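Local coordinates for protein inorganic pyrophosphatase (Coxiella burnetii, PDB 3TR4) that probably catalyses the magnesium-dependent hydrolysis of inorganic pyrophosphate to two phosphate ions, working as a homohexamer, at residues R45-Y57 with I136-P148. Sequence-based numbering, arbitrary orientation.
Sequences RFMPTSMRYPCNY and ISHFFERYKDLEP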
loop_
_atom_site.group_PDB
_atom_site.type_symbol
_atom_site.label_atom_id
_atom_site.label_comp_id
_atom_site.label_asym_id
_atom_site.label_seq_id
_atom_site.Cartn_x
_atom_site.Cartn_y
_atom_site.Cartn_z
ATOM N N ARG B 45 -16.444 -0.009 -13.898
ATOM C CA ARG B 45 -15.468 0.268 -14.948
ATOM C C ARG B 45 -14.099 0.622 -14.395
ATOM O O ARG B 45 -13.957 0.975 -13.225
ATOM C CB ARG B 45 -15.959 1.400 -15.853
ATOM C CG ARG B 45 -15.914 2.770 -15.201
ATOM C CD ARG B 45 -16.590 3.821 -16.068
ATOM N NE ARG B 45 -18.031 3.605 -16.163
ATOM C CZ ARG B 45 -18.629 2.977 -17.171
ATOM N NH1 ARG B 45 -17.910 2.503 -18.179
ATOM N NH2 ARG B 45 -19.945 2.827 -17.173
ATOM N N PHE B 46 -13.092 0.526 -15.255
ATOM C CA PHE B 46 -11.759 1.008 -14.934
ATOM C C PHE B 46 -11.562 2.396 -15.532
ATOM O O PHE B 46 -11.814 2.611 -16.719
ATOM C CB PHE B 46 -10.700 0.036 -15.453
ATOM C CG PHE B 46 -10.771 -1.324 -14.819
ATOM C CD1 PHE B 46 -11.679 -2.264 -15.267
ATOM C CD2 PHE B 46 -9.932 -1.657 -13.769
ATOM C CE1 PHE B 46 -11.750 -3.517 -14.681
ATOM C CE2 PHE B 46 -9.999 -2.909 -13.178
ATOM C CZ PHE B 46 -10.909 -3.839 -13.635
HETATM N N MSE B 47 -11.127 3.339 -14.701
HETATM C CA MSE B 47 -10.883 4.707 -15.145
HETATM C C MSE B 47 -9.498 4.844 -15.758
HETATM O O MSE B 47 -8.503 4.497 -15.124
HETATM C CB MSE B 47 -10.974 5.674 -13.967
HETATM C CG MSE B 47 -12.346 5.833 -13.353
HETATM SE SE MSE B 47 -12.220 6.972 -11.770
HETATM C CE MSE B 47 -11.403 8.533 -12.588
ATOM N N PRO B 48 -9.429 5.362 -16.992
ATOM C CA PRO B 48 -8.161 5.657 -17.666
ATOM C C PRO B 48 -7.494 6.919 -17.109
ATOM O O PRO B 48 -6.268 6.970 -17.006
ATOM C CB PRO B 48 -8.583 5.898 -19.123
ATOM C CG PRO B 48 -9.989 5.390 -19.231
ATOM C CD PRO B 48 -10.582 5.585 -17.874
ATOM N N THR B 49 -8.294 7.923 -16.760
ATOM C CA THR B 49 -7.748 9.193 -16.288
ATOM C C THR B 49 -6.886 8.996 -15.048
ATOM O O THR B 49 -7.199 8.177 -14.183
ATOM C CB THR B 49 -8.852 10.225 -15.979
ATOM O OG1 THR B 49 -9.757 9.690 -15.006
ATOM C CG2 THR B 49 -9.621 10.581 -17.242
ATOM N N SER B 50 -5.796 9.749 -14.967
ATOM C CA SER B 50 -4.880 9.624 -13.844
ATOM C C SER B 50 -5.377 10.471 -12.674
ATOM O O SER B 50 -4.773 11.483 -12.325
ATOM C CB SER B 50 -3.470 10.043 -14.262
ATOM O OG SER B 50 -2.495 9.387 -13.472
HETATM N N MSE B 51 -6.494 10.050 -12.086
HETATM C CA MSE B 51 -7.130 10.783 -10.996
HETATM C C MSE B 51 -7.655 9.822 -9.943
HETATM O O MSE B 51 -7.924 8.656 -10.233
HETATM C CB MSE B 51 -8.299 11.622 -11.515
HETATM C CG MSE B 51 -7.956 12.525 -12.676
HETATM SE SE MSE B 51 -9.527 13.387 -13.456
HETATM C CE MSE B 51 -9.888 14.728 -12.083
ATOM N N ARG B 52 -7.812 10.318 -8.721
ATOM C CA ARG B 52 -8.340 9.503 -7.637
ATOM C C ARG B 52 -9.492 10.217 -6.945
ATOM O O ARG B 52 -9.505 11.441 -6.855
ATOM C CB ARG B 52 -7.243 9.188 -6.626
ATOM C CG ARG B 52 -5.992 8.583 -7.238
ATOM C CD ARG B 52 -6.250 7.201 -7.826
ATOM N NE ARG B 52 -4.995 6.569 -8.222
ATOM C CZ ARG B 52 -4.467 6.652 -9.440
ATOM N NH1 ARG B 52 -5.095 7.330 -10.393
ATOM N NH2 ARG B 52 -3.317 6.050 -9.707
ATOM N N TYR B 53 -10.463 9.450 -6.464
ATOM C CA TYR B 53 -11.592 10.025 -5.753
ATOM C C TYR B 53 -11.117 10.829 -4.545
ATOM O O TYR B 53 -10.276 10.368 -3.776
ATOM C CB TYR B 53 -12.572 8.934 -5.336
ATOM C CG TYR B 53 -13.573 8.607 -6.412
ATOM C CD1 TYR B 53 -13.166 8.033 -7.607
ATOM C CD2 TYR B 53 -14.921 8.877 -6.240
ATOM C CE1 TYR B 53 -14.070 7.734 -8.598
ATOM C CE2 TYR B 53 -15.837 8.582 -7.229
ATOM C CZ TYR B 53 -15.406 8.009 -8.409
ATOM O OH TYR B 53 -16.307 7.708 -9.405
ATOM N N PRO B 54 -11.650 12.045 -4.389
ATOM C CA PRO B 54 -11.261 12.956 -3.310
ATOM C C PRO B 54 -11.978 12.645 -2.000
ATOM O O PRO B 54 -11.756 13.327 -1.004
ATOM C CB PRO B 54 -11.719 14.310 -3.839
ATOM C CG PRO B 54 -12.944 13.976 -4.622
ATOM C CD PRO B 54 -12.639 12.659 -5.293
ATOM N N CYS B 55 -12.838 11.634 -2.012
ATOM C CA CYS B 55 -13.576 11.221 -0.826
ATOM C C CYS B 55 -14.223 9.874 -1.109
ATOM O O CYS B 55 -14.150 9.382 -2.235
ATOM C CB CYS B 55 -14.648 12.254 -0.473
ATOM S SG CYS B 55 -15.835 12.596 -1.799
ATOM N N ASN B 56 -14.846 9.266 -0.101
ATOM C CA ASN B 56 -15.558 8.017 -0.334
ATOM C C ASN B 56 -16.829 8.284 -1.121
ATOM O O ASN B 56 -17.383 9.382 -1.069
ATOM C CB ASN B 56 -15.897 7.294 0.971
ATOM C CG ASN B 56 -14.702 7.151 1.888
ATOM O OD1 ASN B 56 -13.838 6.296 1.685
ATOM N ND2 ASN B 56 -14.651 7.991 2.910
ATOM N N TYR B 57 -17.287 7.273 -1.848
ATOM C CA TYR B 57 -18.444 7.426 -2.718
ATOM C C TYR B 57 -19.345 6.208 -2.591
ATOM O O TYR B 57 -18.870 5.072 -2.594
ATOM C CB TYR B 57 -17.983 7.613 -4.164
ATOM C CG TYR B 57 -19.093 7.703 -5.189
ATOM C CD1 TYR B 57 -19.672 8.922 -5.511
ATOM C CD2 TYR B 57 -19.542 6.570 -5.855
ATOM C CE1 TYR B 57 -20.677 9.010 -6.456
ATOM C CE2 TYR B 57 -20.547 6.648 -6.800
ATOM C CZ TYR B 57 -21.111 7.869 -7.097
ATOM O OH TYR B 57 -22.111 7.946 -8.038
ATOM N N ILE B 136 -13.162 18.630 -4.890
ATOM C CA ILE B 136 -14.237 17.687 -5.161
ATOM C C ILE B 136 -14.996 18.060 -6.430
ATOM O O ILE B 136 -15.238 17.206 -7.284
ATOM C CB ILE B 136 -15.217 17.580 -3.980
ATOM C CG1 ILE B 136 -14.513 16.956 -2.772
ATOM C CG2 ILE B 136 -16.441 16.755 -4.376
ATOM C CD1 ILE B 136 -15.336 16.974 -1.506
ATOM N N SER B 137 -15.366 19.333 -6.550
ATOM C CA SER B 137 -16.072 19.820 -7.733
ATOM C C SER B 137 -15.228 19.635 -8.986
ATOM O O SER B 137 -15.721 19.189 -10.020
ATOM C CB SER B 137 -16.433 21.295 -7.575
ATOM O OG SER B 137 -17.159 21.506 -6.377
ATOM N N HIS B 138 -13.951 19.983 -8.884
ATOM C CA HIS B 138 -13.025 19.820 -9.996
ATOM C C HIS B 138 -12.985 18.368 -10.459
ATOM O O HIS B 138 -13.064 18.089 -11.657
ATOM C CB HIS B 138 -11.624 20.281 -9.594
ATOM C CG HIS B 138 -10.601 20.108 -10.671
ATOM N ND1 HIS B 138 -9.633 19.129 -10.626
ATOM C CD2 HIS B 138 -10.400 20.785 -11.827
ATOM C CE1 HIS B 138 -8.873 19.213 -11.704
ATOM N NE2 HIS B 138 -9.319 20.209 -12.449
ATOM N N PHE B 139 -12.867 17.444 -9.509
ATOM C CA PHE B 139 -12.854 16.023 -9.840
ATOM C C PHE B 139 -14.074 15.597 -10.655
ATOM O O PHE B 139 -13.943 14.936 -11.681
ATOM C CB PHE B 139 -12.750 15.152 -8.583
ATOM C CG PHE B 139 -12.842 13.674 -8.870
ATOM C CD1 PHE B 139 -14.058 13.016 -8.798
ATOM C CD2 PHE B 139 -11.714 12.949 -9.228
ATOM C CE1 PHE B 139 -14.151 11.660 -9.070
ATOM C CE2 PHE B 139 -11.797 11.593 -9.501
ATOM C CZ PHE B 139 -13.021 10.946 -9.423
ATOM N N PHE B 140 -15.265 15.967 -10.202
ATOM C CA PHE B 140 -16.470 15.509 -10.885
ATOM C C PHE B 140 -16.708 16.206 -12.220
ATOM O O PHE B 140 -17.420 15.693 -13.080
ATOM C CB PHE B 140 -17.687 15.565 -9.963
ATOM C CG PHE B 140 -17.709 14.456 -8.957
ATOM C CD1 PHE B 140 -18.066 13.170 -9.339
ATOM C CD2 PHE B 140 -17.332 14.682 -7.646
ATOM C CE1 PHE B 140 -18.068 12.135 -8.424
ATOM C CE2 PHE B 140 -17.334 13.647 -6.722
ATOM C CZ PHE B 140 -17.703 12.375 -7.113
ATOM N N GLU B 141 -16.080 17.359 -12.402
ATOM C CA GLU B 141 -16.135 18.047 -13.680
ATOM C C GLU B 141 -15.200 17.409 -14.704
ATOM O O GLU B 141 -15.449 17.476 -15.905
ATOM C CB GLU B 141 -15.775 19.523 -13.509
ATOM C CG GLU B 141 -16.751 20.300 -12.651
ATOM C CD GLU B 141 -17.046 21.675 -13.210
ATOM O OE1 GLU B 141 -17.966 21.788 -14.051
ATOM O OE2 GLU B 141 -16.356 22.638 -12.812
ATOM N N ARG B 142 -14.127 16.784 -14.226
ATOM C CA ARG B 142 -13.062 16.339 -15.122
ATOM C C ARG B 142 -12.896 14.823 -15.243
ATOM O O ARG B 142 -12.204 14.350 -16.143
ATOM C CB ARG B 142 -11.725 16.967 -14.711
ATOM C CG ARG B 142 -11.675 18.481 -14.828
ATOM C CD ARG B 142 -12.124 18.943 -16.206
ATOM N NE ARG B 142 -11.422 20.149 -16.637
ATOM C CZ ARG B 142 -11.600 21.353 -16.104
ATOM N NH1 ARG B 142 -12.455 21.521 -15.105
ATOM N NH2 ARG B 142 -10.915 22.391 -16.565
ATOM N N TYR B 143 -13.524 14.062 -14.352
ATOM C CA TYR B 143 -13.242 12.630 -14.280
ATOM C C TYR B 143 -13.764 11.801 -15.463
ATOM O O TYR B 143 -13.375 10.645 -15.628
ATOM C CB TYR B 143 -13.687 12.032 -12.937
ATOM C CG TYR B 143 -15.165 11.739 -12.798
ATOM C CD1 TYR B 143 -15.597 10.546 -12.232
ATOM C CD2 TYR B 143 -16.126 12.656 -13.206
ATOM C CE1 TYR B 143 -16.940 10.265 -12.088
ATOM C CE2 TYR B 143 -17.482 12.380 -13.066
ATOM C CZ TYR B 143 -17.879 11.183 -12.504
ATOM O OH TYR B 143 -19.216 10.892 -12.357
ATOM N N LYS B 144 -14.622 12.391 -16.289
ATOM C CA LYS B 144 -15.131 11.702 -17.476
ATOM C C LYS B 144 -14.431 12.166 -18.754
ATOM O O LYS B 144 -14.756 11.709 -19.852
ATOM C CB LYS B 144 -16.641 11.914 -17.621
ATOM C CG LYS B 144 -17.492 11.223 -16.564
ATOM C CD LYS B 144 -18.975 11.402 -16.874
ATOM C CE LYS B 144 -19.846 10.531 -15.986
ATOM N NZ LYS B 144 -21.278 10.573 -16.400
ATOM N N ASP B 145 -13.472 13.073 -18.605
ATOM C CA ASP B 145 -12.817 13.712 -19.746
ATOM C C ASP B 145 -12.350 12.758 -20.851
ATOM O O ASP B 145 -12.421 13.094 -22.031
ATOM C CB ASP B 145 -11.644 14.576 -19.275
ATOM C CG ASP B 145 -12.090 15.930 -18.752
ATOM O OD1 ASP B 145 -13.313 16.153 -18.642
ATOM O OD2 ASP B 145 -11.215 16.767 -18.443
ATOM N N LEU B 146 -11.861 11.581 -20.475
ATOM C CA LEU B 146 -11.302 10.654 -21.459
ATOM C C LEU B 146 -12.261 9.532 -21.831
ATOM O O LEU B 146 -11.902 8.622 -22.578
ATOM C CB LEU B 146 -9.989 10.060 -20.952
ATOM C CG LEU B 146 -8.842 11.049 -20.761
ATOM C CD1 LEU B 146 -7.603 10.327 -20.254
ATOM C CD2 LEU B 146 -8.548 11.785 -22.060
ATOM N N GLU B 147 -13.478 9.591 -21.306
ATOM C CA GLU B 147 -14.452 8.546 -21.576
ATOM C C GLU B 147 -15.383 8.966 -22.704
ATOM O O GLU B 147 -15.991 10.035 -22.648
ATOM C CB GLU B 147 -15.250 8.207 -20.316
ATOM C CG GLU B 147 -16.096 6.951 -20.454
ATOM C CD GLU B 147 -16.721 6.513 -19.143
ATOM O OE1 GLU B 147 -16.395 7.110 -18.094
ATOM O OE2 GLU B 147 -17.541 5.570 -19.165
ATOM N N PRO B 148 -15.487 8.126 -23.744
ATOM C CA PRO B 148 -16.341 8.419 -24.899
ATOM C C PRO B 148 -17.810 8.500 -24.507
ATOM O O PRO B 148 -18.270 7.704 -23.688
ATOM C CB PRO B 148 -16.128 7.203 -25.811
ATOM C CG PRO B 148 -14.832 6.606 -25.371
ATOM C CD PRO B 148 -14.759 6.856 -23.902
HETATM O O HOH W 1 -21.243 9.636 -10.665
#
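F139 of helix 130-142 lodges its ring against Y53 and P54 of the loop 47-55, which links strand 40-46 to strand 56-59 of the curled sheet in this family I (soluble) pyrophosphatase fold. The aromatic core is an edge-to-face pair: the F139 edge meets the Y53 face with centroids 4.6 Å apart and planes at 57°, CZ of F139 lying 3.4 Å from CD1 of Y53. With CG anti to the backbone N (chi1 175°), the F139 ring reaches straight into the loop. CD of P54 lies over one face of the F139 ring in a CH-pi contact, 3.9 Å from its centroid, while CB of Y143 lies near the rim of the opposite face. CD1 of F139 stands over the centre of the F140 ring, whose CZ also touches Y53 and Y57.

Apolar packing extends the seam both ways. CG of P54 rests on CG1 of I136; the selenomethionine M51, bent at its last torsion (chi3 75°), lays CE 3.8 Å from CD2 of F139 and also against CB of R142. Further on, CG2 of T49 meets L146, whereas its buried OG1 finds no hydrogen-bond partner. M51 also packs on M51 of a second subunit, so the loop belongs to a subunit interface too.

Polar links gather on the active-site side, where R45, Y57 and Y143 are predicted substrate ligands and Y57 lies near the bound manganese. One water bridges OH of Y57 and OH of Y143. The R45-E147 salt bridge is purely electrostatic: OE2 of E147 sits over the guanidinium face, 3.2 Å from NH1 of R45, and no N-H points at it.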